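Local coordinates for protein N-(5'-phosphoribosyl)anthranilate isomerase (Thermococcus kodakarensis, PDB 5LHF) that catalyses the isomerisation of N-(5-phospho-beta-D-ribosyl)anthranilate to 1-(2-carboxyphenylamino)-1-deoxy-D-ribulose 5-phosphate, the third step from chorismate to tryptophan, at residues Lys103-Pro108 / Gly126-Asp131; Glu119-Leu124 / Ala151-Glu156. One frame throughout, in Å; residues are numbered along the deposited sequence.

Contact 1 of 2, residues Lys103-Pro108 / Gly126-Asp131; sequences KAFMVP and GQYEVD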
ATOM      1  N   LYS A 103      -4.612   0.395   6.105  1.00 16.03           N
ATOM      2  CA  LYS A 103      -4.587  -1.012   6.472  1.00 19.42           C
ATOM      3  C   LYS A 103      -4.577  -1.858   5.207  1.00 21.03           C
ATOM      4  O   LYS A 103      -5.402  -1.650   4.316  1.00 17.49           O
ATOM      5  CB  LYS A 103      -5.796  -1.368   7.339  1.00 23.83           C
ATOM      6  CG  LYS A 103      -5.918  -2.852   7.643  1.00 24.87           C
ATOM      7  CD  LYS A 103      -5.161  -3.271   8.899  1.00 24.98           C
ATOM      8  CE  LYS A 103      -5.536  -4.705   9.273  1.00 32.19           C
ATOM      9  NZ  LYS A 103      -4.899  -5.710   8.384  1.00 37.10           N
ATOM     10  N   ALA A 104      -3.654  -2.810   5.135  1.00 17.52           N
ATOM     11  CA  ALA A 104      -3.570  -3.737   4.013  1.00 18.64           C
ATOM     12  C   ALA A 104      -4.301  -5.038   4.330  1.00 22.21           C
ATOM     13  O   ALA A 104      -4.162  -5.593   5.424  1.00 23.60           O
ATOM     14  CB  ALA A 104      -2.105  -4.017   3.663  1.00 15.53           C
ATOM     15  N   PHE A 105      -5.092  -5.516   3.366  1.00 15.78           N
ATOM     16  CA  PHE A 105      -5.848  -6.757   3.474  1.00 16.35           C
ATOM     17  C   PHE A 105      -5.458  -7.689   2.337  1.00 22.30           C
ATOM     18  O   PHE A 105      -5.415  -7.272   1.177  1.00 17.63           O
ATOM     19  CB  PHE A 105      -7.364  -6.508   3.409  1.00 20.91           C
ATOM     20  CG  PHE A 105      -7.905  -5.724   4.565  1.00 20.46           C
ATOM     21  CD1 PHE A 105      -8.342  -6.368   5.714  1.00 22.91           C
ATOM     22  CD2 PHE A 105      -7.977  -4.342   4.506  1.00 24.35           C
ATOM     23  CE1 PHE A 105      -8.843  -5.642   6.781  1.00 25.85           C
ATOM     24  CE2 PHE A 105      -8.481  -3.613   5.570  1.00 26.23           C
ATOM     25  CZ  PHE A 105      -8.918  -4.267   6.710  1.00 28.49           C
ATOM     26  N   MET A 106      -5.201  -8.952   2.663  1.00 22.17           N
ATOM     27  CA  MET A 106      -5.046  -9.953   1.619  1.00 26.24           C
ATOM     28  C   MET A 106      -6.408 -10.268   1.010  1.00 26.66           C
ATOM     29  O   MET A 106      -7.432 -10.274   1.700  1.00 23.01           O
ATOM     30  CB  MET A 106      -4.407 -11.224   2.177  1.00 41.10           C
ATOM     31  CG  MET A 106      -2.950 -11.073   2.597  1.00 59.49           C
ATOM     32  SD  MET A 106      -2.269 -12.589   3.313  1.00 74.03           S
ATOM     33  CE  MET A 106      -3.349 -12.807   4.729  1.00 71.08           C
ATOM     34  N   VAL A 107      -6.425 -10.504  -0.296  1.00 27.09           N
ATOM     35  CA  VAL A 107      -7.674 -10.873  -0.960  1.00 27.42           C
ATOM     36  C   VAL A 107      -7.883 -12.374  -0.789  1.00 33.42           C
ATOM     37  O   VAL A 107      -7.109 -13.172  -1.338  1.00 37.30           O
ATOM     38  CB  VAL A 107      -7.661 -10.474  -2.442  1.00 26.93           C
ATOM     39  CG1 VAL A 107      -8.992 -10.820  -3.077  1.00 23.87           C
ATOM     40  CG2 VAL A 107      -7.339  -8.996  -2.588  1.00 28.44           C
ATOM     41  N   PRO A 108      -8.898 -12.802  -0.039  1.00 28.26           N
ATOM     42  CA  PRO A 108      -9.076 -14.236   0.215  1.00 29.62           C
ATOM     43  C   PRO A 108      -9.410 -15.003  -1.055  1.00 30.15           C
ATOM     44  O   PRO A 108     -10.013 -14.473  -1.991  1.00 22.97           O
ATOM     45  CB  PRO A 108     -10.248 -14.284   1.207  1.00 34.97           C
ATOM     46  CG  PRO A 108     -10.391 -12.886   1.736  1.00 30.48           C
ATOM     47  CD  PRO A 108      -9.914 -11.983   0.643  1.00 26.68           C
ATOM     48  N   GLY A 126     -14.926  -3.791   7.735  1.00 30.67           N
ATOM     49  CA  GLY A 126     -15.796  -3.006   8.600  1.00 34.26           C
ATOM     50  C   GLY A 126     -15.336  -2.923  10.044  1.00 37.36           C
ATOM     51  O   GLY A 126     -15.744  -2.004  10.762  1.00 36.70           O
ATOM     52  N   GLN A 127     -14.484  -3.852  10.481  1.00 36.74           N
ATOM     53  CA  GLN A 127     -14.003  -3.861  11.861  1.00 29.42           C
ATOM     54  C   GLN A 127     -13.012  -2.746  12.165  1.00 36.95           C
ATOM     55  O   GLN A 127     -12.753  -2.485  13.348  1.00 34.44           O
ATOM     56  CB  GLN A 127     -13.360  -5.211  12.175  1.00 29.72           C
ATOM     57  CG  GLN A 127     -14.227  -6.413  11.831  1.00 44.97           C
ATOM     58  CD  GLN A 127     -13.587  -7.730  12.241  1.00 59.72           C
ATOM     59  OE1 GLN A 127     -12.523  -7.747  12.859  1.00 66.63           O
ATOM     60  NE2 GLN A 127     -14.230  -8.841  11.895  1.00 60.42           N
ATOM     61  N   TYR A 128     -12.457  -2.089  11.145  1.00 30.03           N
ATOM     62  CA  TYR A 128     -11.402  -1.106  11.331  1.00 29.56           C
ATOM     63  C   TYR A 128     -11.914   0.303  11.067  1.00 33.50           C
ATOM     64  O   TYR A 128     -12.854   0.514  10.292  1.00 33.69           O
ATOM     65  CB  TYR A 128     -10.205  -1.400  10.411  1.00 30.68           C
ATOM     66  CG  TYR A 128      -9.414  -2.617  10.825  1.00 29.30           C
ATOM     67  CD1 TYR A 128      -8.267  -2.489  11.606  1.00 24.71           C
ATOM     68  CD2 TYR A 128      -9.818  -3.894  10.463  1.00 24.06           C
ATOM     69  CE1 TYR A 128      -7.541  -3.601  12.000  1.00 26.22           C
ATOM     70  CE2 TYR A 128      -9.098  -5.016  10.859  1.00 28.30           C
ATOM     71  CZ  TYR A 128      -7.959  -4.859  11.630  1.00 28.70           C
ATOM     72  OH  TYR A 128      -7.224  -5.951  12.027  1.00 32.22           O
ATOM     73  N   GLU A 129     -11.277   1.266  11.723  1.00 32.21           N
ATOM     74  CA  GLU A 129     -11.468   2.688  11.454  1.00 33.36           C
ATOM     75  C   GLU A 129     -10.122   3.224  10.982  1.00 35.88           C
ATOM     76  O   GLU A 129      -9.240   3.503  11.800  1.00 30.58           O
ATOM     77  CB  GLU A 129     -11.965   3.432  12.693  1.00 40.87           C
ATOM     78  CG  GLU A 129     -13.153   2.781  13.396  1.00 56.12           C
ATOM     79  CD  GLU A 129     -13.189   3.073  14.878  1.00 67.39           C
ATOM     80  OE1 GLU A 129     -12.923   2.146  15.672  1.00 68.01           O
ATOM     81  OE2 GLU A 129     -13.478   4.227  15.256  1.00 71.10           O
ATOM     82  N   VAL A 130      -9.952   3.360   9.665  1.00 31.86           N
ATOM     83  CA  VAL A 130      -8.677   3.764   9.088  1.00 31.24           C
ATOM     84  C   VAL A 130      -8.918   4.771   7.974  1.00 28.81           C
ATOM     85  O   VAL A 130     -10.017   4.875   7.422  1.00 31.21           O
ATOM     86  CB  VAL A 130      -7.867   2.556   8.563  1.00 27.64           C
ATOM     87  CG1 VAL A 130      -7.282   1.787   9.737  1.00 22.90           C
ATOM     88  CG2 VAL A 130      -8.753   1.641   7.728  1.00 29.16           C
ATOM     89  N   ASP A 131      -7.872   5.544   7.675  1.00 26.00           N
ATOM     90  CA  ASP A 131      -7.961   6.521   6.599  1.00 29.72           C
ATOM     91  C   ASP A 131      -8.130   5.825   5.255  1.00 29.53           C
ATOM     92  O   ASP A 131      -8.912   6.274   4.409  1.00 23.43           O
ATOM     93  CB  ASP A 131      -6.716   7.414   6.599  1.00 33.41           C
ATOM     94  CG  ASP A 131      -6.833   8.606   5.641  1.00 35.98           C
ATOM     95  OD1 ASP A 131      -7.841   9.337   5.718  1.00 38.41           O
ATOM     96  OD2 ASP A 131      -5.915   8.808   4.807  1.00 30.72           O
TER
HETATM   97  O   HOH W   1      -6.775  -7.926   9.748  1.00 58.51           O
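In this TIM barrel, Lys-103 and Phe-105 of the fifth strand, 100-106, meet Tyr-128 in the loop that leads from helix 114-126 to the sixth strand. The lysine chain runs over one face of the tyrosine ring. Lys-103 CD forms a CH-pi contact 4.2 Å from the centroid of the Tyr-128 ring, and Lys-103 CE lies 3.4 Å from Tyr-128 CZ. Bends at chi2 (89°) and chi4 (75°) turn Lys-103 NZ back to its own strand, where it donates a hydrogen bond to Ala-104 O at 3.1 Å. NZ is also hydrogen-bonded to Ser-83 O. Phe-105 turns an edge toward the Tyr-128 face in an offset edge-to-face pair, with Phe-105 CZ 3.9 Å from Tyr-128 CD2. The planes stand at 79°. Two residues on from the tyrosine, Val-130 CG1 packs on Lys-103 CB at 4.2 Å. Tyr-128 OH is hydrogen-bonded to Met-85 O and accepts from a water 3.0 Å away; the same water is only weakly bonded to Lys-103 NZ. A leucine at Tyr-128 would probably leave Met-85 O and the water without the hydroxyl, and the Phe-105 edge without an aromatic face. The lysine gives its methylenes to the ring, while two carbonyls take up its amino group, probably as the ammonium ion.

Contact 2 of 2, residues Glu119-Leu124 / Ala151-Glu156; sequences ERLLEL and AIIAKE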
ATOM      1  N   GLU A 119     -17.799 -11.004   0.265  1.00 26.97           N
ATOM      2  CA  GLU A 119     -18.585 -10.833   1.489  1.00 21.37           C
ATOM      3  C   GLU A 119     -17.725 -11.000   2.732  1.00 23.46           C
ATOM      4  O   GLU A 119     -17.844 -10.233   3.695  1.00 26.73           O
ATOM      5  CB  GLU A 119     -19.742 -11.836   1.533  1.00 31.11           C
ATOM      6  CG  GLU A 119     -20.991 -11.397   0.798  1.00 41.67           C
ATOM      7  CD  GLU A 119     -22.146 -12.370   0.984  1.00 43.83           C
ATOM      8  OE1 GLU A 119     -23.132 -12.272   0.224  1.00 43.49           O
ATOM      9  OE2 GLU A 119     -22.064 -13.229   1.889  1.00 43.02           O
ATOM     10  N   ARG A 120     -16.874 -12.023   2.742  1.00 27.77           N
ATOM     11  CA  ARG A 120     -15.970 -12.223   3.862  1.00 23.06           C
ATOM     12  C   ARG A 120     -15.020 -11.038   4.021  1.00 29.33           C
ATOM     13  O   ARG A 120     -14.716 -10.619   5.142  1.00 30.33           O
ATOM     14  CB  ARG A 120     -15.194 -13.522   3.650  1.00 33.80           C
ATOM     15  CG  ARG A 120     -14.163 -13.868   4.711  1.00 49.86           C
ATOM     16  CD  ARG A 120     -13.558 -15.233   4.416  1.00 57.50           C
ATOM     17  NE  ARG A 120     -14.452 -16.041   3.586  1.00 63.05           N
ATOM     18  CZ  ARG A 120     -14.221 -16.343   2.311  1.00 59.12           C
ATOM     19  NH1 ARG A 120     -13.116 -15.906   1.722  1.00 56.23           N
ATOM     20  NH2 ARG A 120     -15.094 -17.076   1.629  1.00 50.39           N
ATOM     21  N   LEU A 121     -14.554 -10.470   2.907  1.00 23.05           N
ATOM     22  CA  LEU A 121     -13.573  -9.395   3.018  1.00 23.18           C
ATOM     23  C   LEU A 121     -14.212  -8.132   3.575  1.00 27.17           C
ATOM     24  O   LEU A 121     -13.597  -7.426   4.379  1.00 25.66           O
ATOM     25  CB  LEU A 121     -12.926  -9.123   1.660  1.00 29.78           C
ATOM     26  CG  LEU A 121     -11.756  -8.132   1.658  1.00 26.35           C
ATOM     27  CD1 LEU A 121     -10.814  -8.391   2.836  1.00 23.01           C
ATOM     28  CD2 LEU A 121     -11.008  -8.201   0.322  1.00 27.20           C
ATOM     29  N   LEU A 122     -15.453  -7.843   3.174  1.00 26.90           N
ATOM     30  CA  LEU A 122     -16.130  -6.645   3.659  1.00 23.11           C
ATOM     31  C   LEU A 122     -16.365  -6.704   5.161  1.00 22.03           C
ATOM     32  O   LEU A 122     -16.304  -5.672   5.841  1.00 30.51           O
ATOM     33  CB  LEU A 122     -17.458  -6.448   2.923  1.00 25.18           C
ATOM     34  CG  LEU A 122     -17.363  -5.807   1.541  1.00 26.92           C
ATOM     35  CD1 LEU A 122     -18.672  -5.966   0.770  1.00 34.16           C
ATOM     36  CD2 LEU A 122     -16.998  -4.344   1.662  1.00 32.08           C
ATOM     37  N   GLU A 123     -16.650  -7.890   5.701  1.00 27.36           N
ATOM     38  CA  GLU A 123     -16.900  -7.951   7.136  1.00 34.79           C
ATOM     39  C   GLU A 123     -15.621  -7.715   7.932  1.00 32.19           C
ATOM     40  O   GLU A 123     -15.672  -7.114   9.008  1.00 33.94           O
ATOM     41  CB  GLU A 123     -17.568  -9.276   7.527  1.00 47.51           C
ATOM     42  CG  GLU A 123     -16.792 -10.549   7.217  1.00 58.05           C
ATOM     43  CD  GLU A 123     -15.717 -10.887   8.252  1.00 72.94           C
ATOM     44  OE1 GLU A 123     -15.855 -10.482   9.430  1.00 76.93           O
ATOM     45  OE2 GLU A 123     -14.729 -11.559   7.881  1.00 73.70           O
ATOM     46  N   LEU A 124     -14.470  -8.155   7.416  1.00 34.27           N
ATOM     47  CA  LEU A 124     -13.210  -7.856   8.094  1.00 32.05           C
ATOM     48  C   LEU A 124     -12.893  -6.365   8.017  1.00 30.41           C
ATOM     49  O   LEU A 124     -12.474  -5.761   9.008  1.00 31.42           O
ATOM     50  CB  LEU A 124     -12.075  -8.686   7.491  1.00 29.50           C
ATOM     51  CG  LEU A 124     -10.690  -8.506   8.131  1.00 33.76           C
ATOM     52  CD1 LEU A 124     -10.740  -8.745   9.651  1.00 37.66           C
ATOM     53  CD2 LEU A 124      -9.643  -9.400   7.457  1.00 33.57           C
ATOM     54  N   ALA A 151     -13.146  -5.654  -7.214  1.00 15.72           N
ATOM     55  CA  ALA A 151     -14.104  -4.784  -7.882  1.00 19.65           C
ATOM     56  C   ALA A 151     -15.373  -4.618  -7.057  1.00 19.73           C
ATOM     57  O   ALA A 151     -15.958  -3.529  -7.029  1.00 22.49           O
ATOM     58  CB  ALA A 151     -14.429  -5.329  -9.274  1.00 18.40           C
ATOM     59  N   ILE A 152     -15.797  -5.668  -6.353  1.00 26.85           N
ATOM     60  CA  ILE A 152     -16.964  -5.543  -5.485  1.00 19.82           C
ATOM     61  C   ILE A 152     -16.649  -4.653  -4.284  1.00 26.94           C
ATOM     62  O   ILE A 152     -17.456  -3.797  -3.901  1.00 25.33           O
ATOM     63  CB  ILE A 152     -17.460  -6.935  -5.055  1.00 26.80           C
ATOM     64  CG1 ILE A 152     -17.955  -7.720  -6.277  1.00 29.80           C
ATOM     65  CG2 ILE A 152     -18.566  -6.804  -4.020  1.00 27.27           C
ATOM     66  CD1 ILE A 152     -18.263  -9.199  -5.997  1.00 29.57           C
ATOM     67  N   ILE A 153     -15.467  -4.830  -3.683  1.00 23.80           N
ATOM     68  CA  ILE A 153     -15.075  -4.015  -2.538  1.00 21.88           C
ATOM     69  C   ILE A 153     -14.983  -2.546  -2.926  1.00 17.72           C
ATOM     70  O   ILE A 153     -15.330  -1.657  -2.135  1.00 18.39           O
ATOM     71  CB  ILE A 153     -13.739  -4.512  -1.956  1.00 20.04           C
ATOM     72  CG1 ILE A 153     -13.751  -6.031  -1.733  1.00 24.22           C
ATOM     73  CG2 ILE A 153     -13.414  -3.756  -0.674  1.00 21.89           C
ATOM     74  CD1 ILE A 153     -14.734  -6.497  -0.710  1.00 27.94           C
ATOM     75  N   ALA A 154     -14.498  -2.261  -4.143  1.00 13.60           N
ATOM     76  CA  ALA A 154     -14.234  -0.887  -4.554  1.00 16.80           C
ATOM     77  C   ALA A 154     -15.507  -0.067  -4.698  1.00 20.51           C
ATOM     78  O   ALA A 154     -15.428   1.164  -4.738  1.00 20.71           O
ATOM     79  CB  ALA A 154     -13.457  -0.861  -5.881  1.00 14.86           C
ATOM     80  N   LYS A 155     -16.672  -0.717  -4.786  1.00 19.47           N
ATOM     81  CA  LYS A 155     -17.926   0.025  -4.843  1.00 23.70           C
ATOM     82  C   LYS A 155     -18.314   0.589  -3.480  1.00 26.07           C
ATOM     83  O   LYS A 155     -19.017   1.606  -3.417  1.00 26.18           O
ATOM     84  CB  LYS A 155     -19.045  -0.870  -5.389  1.00 22.30           C
ATOM     85  CG  LYS A 155     -18.812  -1.296  -6.831  1.00 23.17           C
ATOM     86  CD  LYS A 155     -19.861  -2.284  -7.297  1.00 30.74           C
ATOM     87  CE  LYS A 155     -19.427  -2.980  -8.570  1.00 37.80           C
ATOM     88  NZ  LYS A 155     -20.509  -3.836  -9.122  1.00 44.70           N
ATOM     89  N   GLU A 156     -17.860  -0.044  -2.394  1.00 26.64           N
ATOM     90  CA  GLU A 156     -18.197   0.349  -1.027  1.00 31.05           C
ATOM     91  C   GLU A 156     -17.153   1.233  -0.363  1.00 28.99           C
ATOM     92  O   GLU A 156     -17.492   2.003   0.545  1.00 31.54           O
ATOM     93  CB  GLU A 156     -18.402  -0.887  -0.144  1.00 38.16           C
ATOM     94  CG  GLU A 156     -19.581  -1.751  -0.535  1.00 43.07           C
ATOM     95  CD  GLU A 156     -20.822  -0.936  -0.852  1.00 41.84           C
ATOM     96  OE1 GLU A 156     -21.222  -0.102  -0.008  1.00 35.86           O
ATOM     97  OE2 GLU A 156     -21.387  -1.122  -1.955  1.00 34.81           O
TER
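Apolar contacts carry this pairing, and Ile-153 is at their centre. Ile-153 CD1 lies 3.5 Å from Leu-122 CG and 4.0 Å from Leu-121 CB, so one methyl meets two successive leucines of the facing helix. CG1 of Ile-153 stands anti to the carbonyl carbon (chi1 -49°), and this sends the longer branch toward helix 114-126. Against Leu-122 the two side chains pass each other in opposite directions. Against Leu-121 they cross at about a right angle, and Leu-121 CD2 comes within 4.1 Å of Ile-153 CG1.

The segments belong to helices 114-126 and 143-156, which follow the fifth and sixth strands of the TIM barrel and lie side by side on its outside. Their local axes come within 10.0 Å and run at 38° to each other, in broadly the same direction. Leu-121 and Ile-153 also reach inward to Leu-135 of strand 132-136, so the helix pair and the barrel wall share these side chains. Leu-121 further touches Phe-105 of strand 100-106.

Nearer the solvent, an aliphatic contact borders the leucine. Leu-122 CD2 approaches Glu-156 CB at 4.1 Å. The rest of the glutamate chain bends at chi2 (-44°), and its carboxylate leads away from the leucine. Leu-122 also touches Tyr-157 just beyond the segment.

Among the polar groups, Arg-120, whose CB is directed away from residues 151-156, forms a salt bridge through NH1 with Asp-117 OD1.

In the fold
From the N terminus, the chain first enters contact 1 on strand 100-106, then passes into helix 114-126, which holds the first half of contact 2. The loop after that helix closes contact 1 at residues 126-131. The chain then continues through strand 132-136 into helix 143-156, where residues 151-156 close contact 2. The two closures therefore cross. Contact 1 ties the fifth strand to the loop before the sixth; contact 2 joins the helices following these strands. Their centres are about 10 Å apart. They touch where Phe-105 CE1 packs 3.7 Å from Leu-124 CG and Pro-108 CD packs 3.9 Å from Leu-121 CD2.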